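Local coordinates for protein Non-ribosomal peptide synthetase (Methanobrevibacter ruminantium, PDB 6VTJ) that probably releases a finished peptide by reducing its thioester, pairing a phosphopantetheine-bearing carrier domain with an NAD(P)H-dependent reductase domain in one chain, at residues His18-Ile23 with Ala76-Leu81; Leu47-Leu52 with Asp66-Asn71; Glu168-Val173 with Ser188-Ile193; Ile373-Lys378 with His463-Asp468. All blocks are in the same frame, centred on the assembly; numbering follows the deposited sequence.

Contact 1 of 4, residues His18-Ile23 with Ala76-Leu81; sequences HEICAI and ALAKLL
The first and last helices of the peptidyl carrier domain's four-helix bundle meet here, helix 15-28 through Ile20 and helix 74-82 through Leu77, Ala78 and Leu81. Their local axes come within 9.9 Å at an angle of 130°, so the two helices run broadly antiparallel but well splayed. Ile20 does all the reaching from its side. Its two branches part company: CG2 stands anti to the backbone N and meets one methyl of Leu77, CG2 of Ile20 lying 4.0 Å from CD1 of Leu77, while CG1 lies beside the N (chi1 -66°) and carries CD1 straight out across the gap. That tip settles over the backbone of the facing helix, where CD1 of Ile20 is 3.9 Å from the N of Ala78 and 4.1 Å from its CB. One turn further on, CD1 of Leu81 closes in on the same Ile20 CD1 at 4.0 Å. The small Ala78 leaves the long isoleucine arm access to the main chain. Leu56 of helix 46-58 also packs on Ile20, and Phe24 and Ile68 on Leu77, so the pair belongs to the bundle's shared core. The side chains meet methyl to methyl, and the approach of Ile20 CD1 to the main chain of Ala78 is no more than van der Waals contact; shape and exclusion of water, rather than directed polar bonds, probably hold the pair.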
loop_
_atom_site.group_PDB
_atom_site.type_symbol
_atom_site.label_atom_id
_atom_site.label_comp_id
_atom_site.label_asym_id
_atom_site.label_seq_id
_atom_site.Cartn_x
_atom_site.Cartn_y
_atom_site.Cartn_z
ATOM N N HIS A 18 33.552 -3.504 13.872
ATOM C CA HIS A 18 34.022 -2.164 14.196
ATOM C C HIS A 18 33.581 -1.160 13.146
ATOM O O HIS A 18 33.142 -0.059 13.488
ATOM C CB HIS A 18 35.545 -2.156 14.319
ATOM C CG HIS A 18 36.040 -2.548 15.672
ATOM N ND1 HIS A 18 36.518 -3.811 15.955
ATOM C CD2 HIS A 18 36.107 -1.853 16.832
ATOM C CE1 HIS A 18 36.869 -3.872 17.227
ATOM N NE2 HIS A 18 36.634 -2.696 17.781
ATOM N N GLU A 19 33.697 -1.522 11.859
ATOM C CA GLU A 19 33.298 -0.609 10.788
ATOM C C GLU A 19 31.804 -0.306 10.842
ATOM O O GLU A 19 31.383 0.847 10.663
ATOM C CB GLU A 19 33.656 -1.193 9.418
ATOM C CG GLU A 19 35.149 -1.325 9.146
ATOM C CD GLU A 19 35.462 -2.048 7.839
ATOM O OE1 GLU A 19 34.510 -2.403 7.103
ATOM O OE2 GLU A 19 36.662 -2.259 7.544
ATOM N N ILE A 20 30.982 -1.326 11.083
ATOM C CA ILE A 20 29.540 -1.079 11.053
ATOM C C ILE A 20 29.107 -0.287 12.287
ATOM O O ILE A 20 28.243 0.598 12.201
ATOM C CB ILE A 20 28.765 -2.399 10.888
ATOM C CG1 ILE A 20 29.074 -3.008 9.514
ATOM C CG2 ILE A 20 27.272 -2.165 11.015
ATOM C CD1 ILE A 20 28.769 -4.504 9.423
ATOM N N CYS A 21 29.720 -0.558 13.441
ATOM C CA CYS A 21 29.473 0.277 14.610
ATOM C C CYS A 21 29.854 1.722 14.347
ATOM O O CYS A 21 29.122 2.643 14.735
ATOM C CB CYS A 21 30.254 -0.241 15.814
ATOM S SG CYS A 21 29.577 -1.707 16.535
ATOM N N ALA A 22 31.008 1.947 13.704
ATOM C CA ALA A 22 31.434 3.322 13.468
ATOM C C ALA A 22 30.488 4.025 12.512
ATOM O O ALA A 22 30.225 5.225 12.659
ATOM C CB ALA A 22 32.861 3.361 12.924
ATOM N N ILE A 23 29.972 3.294 11.520
ATOM C CA ILE A 23 29.015 3.888 10.590
ATOM C C ILE A 23 27.723 4.266 11.315
ATOM O O ILE A 23 27.218 5.384 11.159
ATOM C CB ILE A 23 28.752 2.939 9.410
ATOM C CG1 ILE A 23 30.023 2.771 8.575
ATOM C CG2 ILE A 23 27.643 3.489 8.569
ATOM C CD1 ILE A 23 29.926 1.721 7.507
ATOM N N ALA A 76 24.515 -8.459 14.077
ATOM C CA ALA A 76 23.718 -9.175 13.083
ATOM C C ALA A 76 24.080 -8.754 11.660
ATOM O O ALA A 76 24.201 -9.601 10.761
ATOM C CB ALA A 76 22.233 -8.938 13.351
ATOM N N LEU A 77 24.276 -7.453 11.439
ATOM C CA LEU A 77 24.632 -6.975 10.105
ATOM C C LEU A 77 25.957 -7.559 9.638
ATOM O O LEU A 77 26.144 -7.828 8.447
ATOM C CB LEU A 77 24.695 -5.452 10.096
ATOM C CG LEU A 77 23.475 -4.725 9.541
ATOM C CD1 LEU A 77 23.626 -3.225 9.779
ATOM C CD2 LEU A 77 23.292 -5.027 8.052
ATOM N N ALA A 78 26.893 -7.769 10.566
ATOM C CA ALA A 78 28.183 -8.338 10.203
ATOM C C ALA A 78 28.060 -9.829 9.919
ATOM O O ALA A 78 28.665 -10.337 8.966
ATOM C CB ALA A 78 29.199 -8.081 11.317
ATOM N N LYS A 79 27.287 -10.549 10.734
ATOM C CA LYS A 79 27.000 -11.942 10.397
ATOM C C LYS A 79 26.441 -12.048 8.982
ATOM O O LYS A 79 26.847 -12.924 8.207
ATOM C CB LYS A 79 26.030 -12.550 11.411
ATOM C CG LYS A 79 26.513 -12.491 12.860
ATOM C CD LYS A 79 26.154 -13.750 13.631
ATOM C CE LYS A 79 24.919 -14.424 13.038
ATOM N NZ LYS A 79 24.164 -15.254 14.025
ATOM N N LEU A 80 25.539 -11.127 8.614
ATOM C CA LEU A 80 24.976 -11.121 7.262
ATOM C C LEU A 80 26.039 -10.830 6.210
ATOM O O LEU A 80 26.165 -11.560 5.221
ATOM C CB LEU A 80 23.842 -10.093 7.157
ATOM C CG LEU A 80 23.438 -9.692 5.726
ATOM C CD1 LEU A 80 22.773 -10.844 4.971
ATOM C CD2 LEU A 80 22.558 -8.452 5.702
ATOM N N LEU A 81 26.797 -9.745 6.389
ATOM C CA LEU A 81 27.741 -9.329 5.359
ATOM C C LEU A 81 28.927 -10.269 5.234
ATOM O O LEU A 81 29.660 -10.181 4.246
ATOM C CB LEU A 81 28.234 -7.911 5.633
ATOM C CG LEU A 81 27.273 -6.796 5.229
ATOM C CD1 LEU A 81 27.821 -5.437 5.631
ATOM C CD2 LEU A 81 27.043 -6.850 3.730
#

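Contact 2 of 4, residues Leu47-Leu52 with Asp66-Asn71; sequences LIASKL and DDIFRN
Ile68 lies across Leu52 with its longer branch and meets Ala49 with its shorter one, and these three buried residues make the contact. CD2 of Leu52 presses on the end of that branch, 3.5 Å from CD1 of Ile68, closer than carbon atoms usually sit, and it is also 3.7 Å from CG1 of Ile68. The torsions explain the split: in Ile68 chi1 of 168° puts CG1 anti to the N, chi2 near 66° then turns CD1 onto Leu52, and CG2 is left between the N and the carbonyl carbon, facing the CB of Ala49 at 4.0 Å from Ile68 CG2. Leu52 likewise extends CG anti to its N, and its CD2 branch makes the touch. Ala49 and Leu52, three residues apart, therefore present one side of helix 46-58 to the short helix 65-70, as the second and third helices do in a carrier-protein bundle. Phe39 packs on both Ala49 and Ile68 from a loop, while Phe24 of helix 15-28 adds to Leu52 and Leu77 of helix 74-82 to Ile68. The 4'-phosphopantetheine arm lies close to this end of the bundle: Leu47 touches it directly, and the side chain of Ala49 is about 8 Å away. Ser50, one turn after Leu47, bends back on its own helix, OG giving a hydrogen bond of 2.6 Å to the O of Leu47, tilted 20° from the carbonyl plane. The same oxygen also accepts the backbone N of Ser50, so two donors from one residue grip it.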
loop_
_atom_site.group_PDB
_atom_site.type_symbol
_atom_site.label_atom_id
_atom_site.label_comp_id
_atom_site.label_asym_id
_atom_site.label_seq_id
_atom_site.Cartn_x
_atom_site.Cartn_y
_atom_site.Cartn_z
ATOM N N LEU A 47 14.047 6.469 7.380
ATOM C CA LEU A 47 14.721 7.257 6.356
ATOM C C LEU A 47 16.217 7.376 6.621
ATOM O O LEU A 47 17.000 7.467 5.670
ATOM C CB LEU A 47 14.078 8.639 6.243
ATOM C CG LEU A 47 12.635 8.601 5.716
ATOM C CD1 LEU A 47 12.068 9.999 5.523
ATOM C CD2 LEU A 47 12.548 7.786 4.423
ATOM N N ILE A 48 16.639 7.371 7.889
ATOM C CA ILE A 48 18.072 7.317 8.168
ATOM C C ILE A 48 18.629 5.951 7.792
ATOM O O ILE A 48 19.822 5.819 7.482
ATOM C CB ILE A 48 18.347 7.653 9.644
ATOM C CG1 ILE A 48 17.906 9.083 9.965
ATOM C CG2 ILE A 48 19.808 7.505 9.967
ATOM C CD1 ILE A 48 17.886 9.376 11.449
ATOM N N ALA A 49 17.788 4.915 7.813
ATOM C CA ALA A 49 18.241 3.595 7.392
ATOM C C ALA A 49 18.716 3.611 5.948
ATOM O O ALA A 49 19.624 2.853 5.580
ATOM C CB ALA A 49 17.125 2.572 7.577
ATOM N N SER A 50 18.138 4.483 5.118
ATOM C CA SER A 50 18.580 4.554 3.730
ATOM C C SER A 50 19.960 5.187 3.638
ATOM O O SER A 50 20.781 4.778 2.806
ATOM C CB SER A 50 17.566 5.313 2.867
ATOM O OG SER A 50 17.478 6.685 3.205
ATOM N N LYS A 51 20.243 6.172 4.496
ATOM C CA LYS A 51 21.597 6.713 4.551
ATOM C C LYS A 51 22.572 5.652 5.025
ATOM O O LYS A 51 23.687 5.539 4.502
ATOM C CB LYS A 51 21.654 7.941 5.461
ATOM C CG LYS A 51 20.485 8.901 5.273
ATOM N N LEU A 52 22.165 4.859 6.017
ATOM C CA LEU A 52 22.981 3.733 6.451
ATOM C C LEU A 52 23.324 2.825 5.276
ATOM O O LEU A 52 24.490 2.452 5.076
ATOM C CB LEU A 52 22.255 2.949 7.547
ATOM C CG LEU A 52 22.953 1.646 7.923
ATOM C CD1 LEU A 52 24.324 1.954 8.460
ATOM C CD2 LEU A 52 22.158 0.902 8.954
ATOM N N ASP A 66 16.011 -3.798 3.048
ATOM C CA ASP A 66 15.345 -4.671 4.018
ATOM C C ASP A 66 16.335 -5.338 4.967
ATOM O O ASP A 66 15.927 -5.823 6.035
ATOM C CB ASP A 66 14.480 -5.736 3.314
ATOM C CG ASP A 66 15.294 -6.737 2.493
ATOM O OD1 ASP A 66 16.275 -7.323 3.008
ATOM O OD2 ASP A 66 14.928 -6.971 1.320
ATOM N N ASP A 67 17.620 -5.371 4.593
ATOM C CA ASP A 67 18.644 -5.964 5.445
ATOM C C ASP A 67 18.700 -5.287 6.808
ATOM O O ASP A 67 18.880 -5.959 7.827
ATOM C CB ASP A 67 20.007 -5.882 4.758
ATOM C CG ASP A 67 20.169 -6.912 3.668
ATOM O OD1 ASP A 67 19.496 -7.956 3.758
ATOM O OD2 ASP A 67 20.976 -6.690 2.734
ATOM N N ILE A 68 18.547 -3.959 6.858
ATOM C CA ILE A 68 18.690 -3.291 8.148
ATOM C C ILE A 68 17.436 -3.460 9.000
ATOM O O ILE A 68 17.524 -3.439 10.240
ATOM C CB ILE A 68 19.102 -1.818 7.944
ATOM C CG1 ILE A 68 18.988 -1.003 9.236
ATOM C CG2 ILE A 68 18.340 -1.180 6.824
ATOM C CD1 ILE A 68 19.973 -1.431 10.329
ATOM N N PHE A 69 16.274 -3.695 8.372
ATOM C CA PHE A 69 15.073 -4.031 9.132
ATOM C C PHE A 69 15.122 -5.460 9.668
ATOM O O PHE A 69 14.597 -5.727 10.756
ATOM C CB PHE A 69 13.829 -3.822 8.267
ATOM C CG PHE A 69 13.522 -2.384 8.015
ATOM C CD1 PHE A 69 12.731 -1.667 8.902
ATOM C CD2 PHE A 69 14.058 -1.733 6.916
ATOM C CE1 PHE A 69 12.457 -0.329 8.684
ATOM C CE2 PHE A 69 13.799 -0.395 6.695
ATOM C CZ PHE A 69 12.993 0.305 7.582
ATOM N N ARG A 70 15.741 -6.390 8.932
ATOM C CA ARG A 70 15.809 -7.768 9.417
ATOM C C ARG A 70 16.965 -7.987 10.390
ATOM O O ARG A 70 16.880 -8.865 11.257
ATOM C CB ARG A 70 15.923 -8.749 8.242
ATOM N N ASN A 71 18.046 -7.218 10.267
ATOM C CA ASN A 71 19.231 -7.358 11.119
ATOM C C ASN A 71 19.547 -5.982 11.694
ATOM O O ASN A 71 20.236 -5.184 11.056
ATOM C CB ASN A 71 20.425 -7.910 10.337
ATOM C CG ASN A 71 20.029 -8.989 9.341
ATOM O OD1 ASN A 71 19.963 -8.751 8.131
ATOM N ND2 ASN A 71 19.752 -10.180 9.850
#

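Contact 3 of 4, residues Glu168-Val173 with Ser188-Ile193; sequences ERLIDV and SRIIPI
Leu170 points from helix 166-177 toward strand 190-194, and its CB leads CG away from the helix, anti to the backbone N (chi1 -178°). At CG the chain forks. The CD2 branch does the work across the gap: it comes 3.6 Å from CG2 of Ile190, a snug methyl-to-methyl touch, and it also rests near the ring of Pro192, with Leu170 CD2 to Pro192 CG at 4.2 Å. The two partners alternate along the strand, both aiming their side chains at the helix while Ile191 between them turns its own the other way. Ile190 meets the leucine with the methyl that lies anti to its N, its CG1 branch being set beside the N instead. Leu158 of the neighbouring strand and Leu143 of helix 137-149 press on Leu170 as well, and Met174, from the same helix as Leu170, also touches Ile190, which spreads the apolar layer beyond this pair. Backbone bonds tie the strand to 154-158 next to it. Helix 166-177, which links the parallel strands 154-158 and 190-194, thus packs on the sheet they belong to, as in the beta-alpha-beta crossover of a Rossmann-type reductase domain.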
loop_
_atom_site.group_PDB
_atom_site.type_symbol
_atom_site.label_atom_id
_atom_site.label_comp_id
_atom_site.label_asym_id
_atom_site.label_seq_id
_atom_site.Cartn_x
_atom_site.Cartn_y
_atom_site.Cartn_z
ATOM N N GLU A 168 -13.804 18.226 14.058
ATOM C CA GLU A 168 -12.993 19.308 13.512
ATOM C C GLU A 168 -11.865 18.765 12.635
ATOM O O GLU A 168 -11.542 19.353 11.599
ATOM C CB GLU A 168 -12.444 20.173 14.650
ATOM C CG GLU A 168 -13.454 21.203 15.189
ATOM N N ARG A 169 -11.286 17.621 13.013
ATOM C CA ARG A 169 -10.222 17.015 12.213
ATOM C C ARG A 169 -10.728 16.553 10.847
ATOM O O ARG A 169 -10.075 16.793 9.819
ATOM C CB ARG A 169 -9.602 15.834 12.961
ATOM C CG ARG A 169 -8.437 15.241 12.203
ATOM C CD ARG A 169 -7.827 14.027 12.861
ATOM N NE ARG A 169 -6.781 13.491 11.995
ATOM C CZ ARG A 169 -6.365 12.230 12.002
ATOM N NH1 ARG A 169 -6.909 11.343 12.826
ATOM N NH2 ARG A 169 -5.404 11.857 11.170
ATOM N N LEU A 170 -11.867 15.847 10.821
ATOM C CA LEU A 170 -12.441 15.441 9.540
ATOM C C LEU A 170 -12.785 16.651 8.679
ATOM O O LEU A 170 -12.530 16.646 7.469
ATOM C CB LEU A 170 -13.678 14.569 9.743
ATOM C CG LEU A 170 -14.282 14.067 8.426
ATOM C CD1 LEU A 170 -13.411 12.964 7.822
ATOM C CD2 LEU A 170 -15.696 13.584 8.625
ATOM N N ILE A 171 -13.340 17.710 9.284
ATOM C CA ILE A 171 -13.671 18.904 8.507
ATOM C C ILE A 171 -12.412 19.527 7.911
ATOM O O ILE A 171 -12.404 19.984 6.755
ATOM C CB ILE A 171 -14.435 19.912 9.381
ATOM C CG1 ILE A 171 -15.868 19.429 9.590
ATOM C CG2 ILE A 171 -14.422 21.277 8.726
ATOM C CD1 ILE A 171 -16.698 20.322 10.480
ATOM N N ASP A 172 -11.324 19.533 8.678
ATOM C CA ASP A 172 -10.086 20.130 8.189
ATOM C C ASP A 172 -9.506 19.334 7.030
ATOM O O ASP A 172 -9.030 19.915 6.050
ATOM C CB ASP A 172 -9.060 20.227 9.317
ATOM C CG ASP A 172 -7.794 20.911 8.868
ATOM O OD1 ASP A 172 -7.883 22.065 8.396
ATOM O OD2 ASP A 172 -6.718 20.287 8.933
ATOM N N VAL A 173 -9.527 18.004 7.128
ATOM C CA VAL A 173 -9.038 17.176 6.026
ATOM C C VAL A 173 -9.910 17.362 4.786
ATOM O O VAL A 173 -9.405 17.464 3.652
ATOM C CB VAL A 173 -8.987 15.702 6.466
ATOM C CG1 VAL A 173 -8.535 14.806 5.304
ATOM C CG2 VAL A 173 -8.104 15.551 7.688
ATOM N N SER A 188 -25.527 15.743 9.184
ATOM C CA SER A 188 -26.667 15.136 8.497
ATOM C C SER A 188 -26.218 13.919 7.702
ATOM O O SER A 188 -26.505 12.797 8.120
ATOM C CB SER A 188 -27.408 16.157 7.623
ATOM O OG SER A 188 -26.549 16.836 6.729
ATOM N N ARG A 189 -25.497 14.087 6.586
ATOM C CA ARG A 189 -25.027 12.918 5.840
ATOM C C ARG A 189 -23.730 12.348 6.404
ATOM O O ARG A 189 -23.505 11.137 6.297
ATOM C CB ARG A 189 -24.801 13.244 4.357
ATOM C CG ARG A 189 -25.904 14.008 3.622
ATOM C CD ARG A 189 -26.705 13.188 2.578
ATOM N NE ARG A 189 -26.034 12.031 1.965
ATOM C CZ ARG A 189 -25.374 12.035 0.799
ATOM N NH1 ARG A 189 -25.241 13.140 0.073
ATOM N NH2 ARG A 189 -24.834 10.906 0.353
ATOM N N ILE A 190 -22.873 13.179 7.007
ATOM C CA ILE A 190 -21.557 12.755 7.479
ATOM C C ILE A 190 -21.560 12.720 9.001
ATOM O O ILE A 190 -21.748 13.755 9.652
ATOM C CB ILE A 190 -20.447 13.680 6.961
ATOM C CG1 ILE A 190 -20.510 13.784 5.435
ATOM C CG2 ILE A 190 -19.086 13.186 7.425
ATOM C CD1 ILE A 190 -19.548 14.827 4.856
ATOM N N ILE A 191 -21.297 11.547 9.569
ATOM C CA ILE A 191 -21.283 11.373 11.021
ATOM C C ILE A 191 -19.869 11.055 11.500
ATOM O O ILE A 191 -19.394 9.928 11.324
ATOM C CB ILE A 191 -22.267 10.278 11.463
ATOM C CG1 ILE A 191 -23.497 10.276 10.562
ATOM C CG2 ILE A 191 -22.688 10.498 12.908
ATOM C CD1 ILE A 191 -24.315 11.548 10.681
ATOM N N PRO A 192 -19.157 12.016 12.085
ATOM C CA PRO A 192 -17.847 11.708 12.683
ATOM C C PRO A 192 -17.996 10.866 13.947
ATOM O O PRO A 192 -18.799 11.182 14.824
ATOM C CB PRO A 192 -17.267 13.095 13.000
ATOM C CG PRO A 192 -18.031 14.055 12.119
ATOM C CD PRO A 192 -19.409 13.466 11.995
ATOM N N ILE A 193 -17.196 9.803 14.047
ATOM C CA ILE A 193 -17.195 8.901 15.197
ATOM C C ILE A 193 -15.767 8.818 15.735
ATOM O O ILE A 193 -14.851 8.390 15.017
ATOM C CB ILE A 193 -17.711 7.494 14.830
ATOM C CG1 ILE A 193 -19.080 7.568 14.177
ATOM C CG2 ILE A 193 -17.803 6.622 16.071
ATOM C CD1 ILE A 193 -20.192 7.843 15.152
#

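Contact 4 of 4, residues Ile373-Lys378 with His463-Asp468; sequences ILALSK and HSLGFD
With chi1 at -68° and chi2 at 172°, Leu465 holds CG beside its backbone N and swings CD1 out toward the end of helix 366-376. There CD1 lies over the main chain of that helix, 3.8 Å from the O of Ala375, and reaches the methyl of the same residue at 4.3 Å from Ala375 CB. CD2 of Leu376 comes to the same Leu465 CD1, also at 4.3 Å. One methyl therefore engages two consecutive residues, and Phe118 of helix 115-120 adds to the leucine from elsewhere. The helix end is tied down by its own side chains: OG of Ser377 gives a 2.7 Å hydrogen bond to the O of Ile373, approaching from the face opposite to that used by the backbone N of Ser377. NZ of Lys378 folds back to the O of Leu374 and makes a salt bridge with Glu150 besides. On the other segment His463 ND1 donates to OD1 of Asp468 at 2.7 Å, nearly straight at 167° and almost in the imidazole plane, using the carboxylate's syn lone pair. That bond spans the turn where the chain leaves helix 456-464 through Gly466, where phi is positive and a side chain would jam against the carbonyl O of Leu465. Two helix C-terminal ends meet here, the second closed by a Schellman motif, with Leu465, just before its glycine, packed on the first.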
loop_
_atom_site.group_PDB
_atom_site.type_symbol
_atom_site.label_atom_id
_atom_site.label_comp_id
_atom_site.label_asym_id
_atom_site.label_seq_id
_atom_site.Cartn_x
_atom_site.Cartn_y
_atom_site.Cartn_z
ATOM N N ILE A 373 -14.536 1.480 -6.057
ATOM C CA ILE A 373 -14.820 0.798 -4.795
ATOM C C ILE A 373 -16.305 0.873 -4.496
ATOM O O ILE A 373 -16.941 -0.124 -4.129
ATOM C CB ILE A 373 -13.979 1.399 -3.658
ATOM C CG1 ILE A 373 -12.546 0.875 -3.753
ATOM C CG2 ILE A 373 -14.579 1.074 -2.297
ATOM C CD1 ILE A 373 -11.548 1.753 -3.031
ATOM N N LEU A 374 -16.885 2.058 -4.680
ATOM C CA LEU A 374 -18.311 2.204 -4.441
ATOM C C LEU A 374 -19.131 1.351 -5.399
ATOM O O LEU A 374 -20.162 0.796 -5.007
ATOM C CB LEU A 374 -18.707 3.673 -4.547
ATOM C CG LEU A 374 -18.163 4.517 -3.404
ATOM C CD1 LEU A 374 -18.764 5.920 -3.465
ATOM C CD2 LEU A 374 -18.444 3.862 -2.053
ATOM N N ALA A 375 -18.695 1.220 -6.661
ATOM C CA ALA A 375 -19.455 0.389 -7.603
ATOM C C ALA A 375 -19.342 -1.087 -7.258
ATOM O O ALA A 375 -20.338 -1.816 -7.270
ATOM C CB ALA A 375 -18.985 0.629 -9.044
ATOM N N LEU A 376 -18.125 -1.559 -6.981
ATOM C CA LEU A 376 -17.929 -2.974 -6.708
ATOM C C LEU A 376 -18.577 -3.397 -5.400
ATOM O O LEU A 376 -18.908 -4.576 -5.249
ATOM C CB LEU A 376 -16.434 -3.307 -6.713
ATOM C CG LEU A 376 -15.800 -3.073 -8.094
ATOM C CD1 LEU A 376 -14.269 -3.105 -8.047
ATOM C CD2 LEU A 376 -16.336 -4.068 -9.130
ATOM N N SER A 377 -18.800 -2.462 -4.464
ATOM C CA SER A 377 -19.452 -2.834 -3.213
ATOM C C SER A 377 -20.900 -3.284 -3.426
ATOM O O SER A 377 -21.450 -3.969 -2.559
ATOM C CB SER A 377 -19.386 -1.660 -2.229
ATOM O OG SER A 377 -18.018 -1.304 -1.963
ATOM N N LYS A 378 -21.514 -2.949 -4.569
ATOM C CA LYS A 378 -22.903 -3.309 -4.861
ATOM C C LYS A 378 -23.054 -4.606 -5.669
ATOM O O LYS A 378 -24.189 -4.987 -5.990
ATOM C CB LYS A 378 -23.601 -2.170 -5.619
ATOM C CG LYS A 378 -23.538 -0.756 -4.992
ATOM C CD LYS A 378 -24.304 0.214 -5.920
ATOM C CE LYS A 378 -24.260 1.673 -5.486
ATOM N NZ LYS A 378 -22.950 2.284 -5.816
ATOM N N HIS A 463 -17.036 -2.527 -16.225
ATOM C CA HIS A 463 -17.620 -1.969 -17.430
ATOM C C HIS A 463 -19.120 -2.230 -17.459
ATOM O O HIS A 463 -19.913 -1.329 -17.771
ATOM C CB HIS A 463 -16.956 -2.538 -18.667
ATOM C CG HIS A 463 -17.605 -2.074 -19.926
ATOM N ND1 HIS A 463 -17.280 -0.877 -20.529
ATOM C CD2 HIS A 463 -18.603 -2.615 -20.667
ATOM C CE1 HIS A 463 -18.030 -0.717 -21.607
ATOM N NE2 HIS A 463 -18.844 -1.754 -21.710
ATOM N N SER A 464 -19.528 -3.436 -17.066
ATOM C CA SER A 464 -20.953 -3.724 -17.001
ATOM C C SER A 464 -21.650 -2.760 -16.054
ATOM O O SER A 464 -22.797 -2.376 -16.295
ATOM C CB SER A 464 -21.158 -5.184 -16.600
ATOM O OG SER A 464 -22.445 -5.393 -16.064
ATOM N N LEU A 465 -20.943 -2.281 -15.033
ATOM C CA LEU A 465 -21.489 -1.357 -14.051
ATOM C C LEU A 465 -21.398 0.100 -14.485
ATOM O O LEU A 465 -21.791 0.985 -13.720
ATOM C CB LEU A 465 -20.771 -1.544 -12.705
ATOM C CG LEU A 465 -21.061 -2.887 -12.040
ATOM C CD1 LEU A 465 -20.157 -3.121 -10.789
ATOM C CD2 LEU A 465 -22.565 -3.016 -11.686
ATOM N N GLY A 466 -20.912 0.367 -15.694
ATOM C CA GLY A 466 -20.817 1.721 -16.200
ATOM C C GLY A 466 -19.495 2.413 -15.964
ATOM O O GLY A 466 -19.410 3.635 -16.149
ATOM N N PHE A 467 -18.453 1.674 -15.592
ATOM C CA PHE A 467 -17.169 2.245 -15.196
ATOM C C PHE A 467 -16.099 1.777 -16.174
ATOM O O PHE A 467 -15.896 0.567 -16.341
ATOM C CB PHE A 467 -16.829 1.829 -13.758
ATOM C CG PHE A 467 -15.482 2.298 -13.276
ATOM C CD1 PHE A 467 -14.313 1.745 -13.770
ATOM C CD2 PHE A 467 -15.392 3.280 -12.295
ATOM C CE1 PHE A 467 -13.077 2.186 -13.332
ATOM C CE2 PHE A 467 -14.147 3.729 -11.848
ATOM C CZ PHE A 467 -12.993 3.184 -12.366
ATOM N N ASP A 468 -15.407 2.726 -16.804
ATOM C CA ASP A 468 -14.186 2.459 -17.555
ATOM C C ASP A 468 -13.056 3.285 -16.943
ATOM O O ASP A 468 -13.287 4.387 -16.429
ATOM C CB ASP A 468 -14.331 2.813 -19.049
ATOM C CG ASP A 468 -15.038 1.730 -19.864
ATOM O OD1 ASP A 468 -15.541 0.766 -19.293
ATOM O OD2 ASP A 468 -15.078 1.838 -21.115
#

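From the N terminus, helix 15-28 is joined by contact 1 to helix 74-82, closing a loop of 52 intervening residues that spans the carrier bundle. Contact 2 is nested inside that loop, linking the second helix to the short third one, and the two contacts touch through Ile23 with Leu52 and Leu80 with Asp67. The chain then passes into the reductase part, where contact 3 closes the short helix-to-strand connection of a beta-alpha-beta unit, about 18 Å from contact 2 between nearest atoms. Last comes contact 4, a long closure tying helix 366-376 to the end of helix 456-464. Contacts 1, 3 and 4 follow in series without crossing.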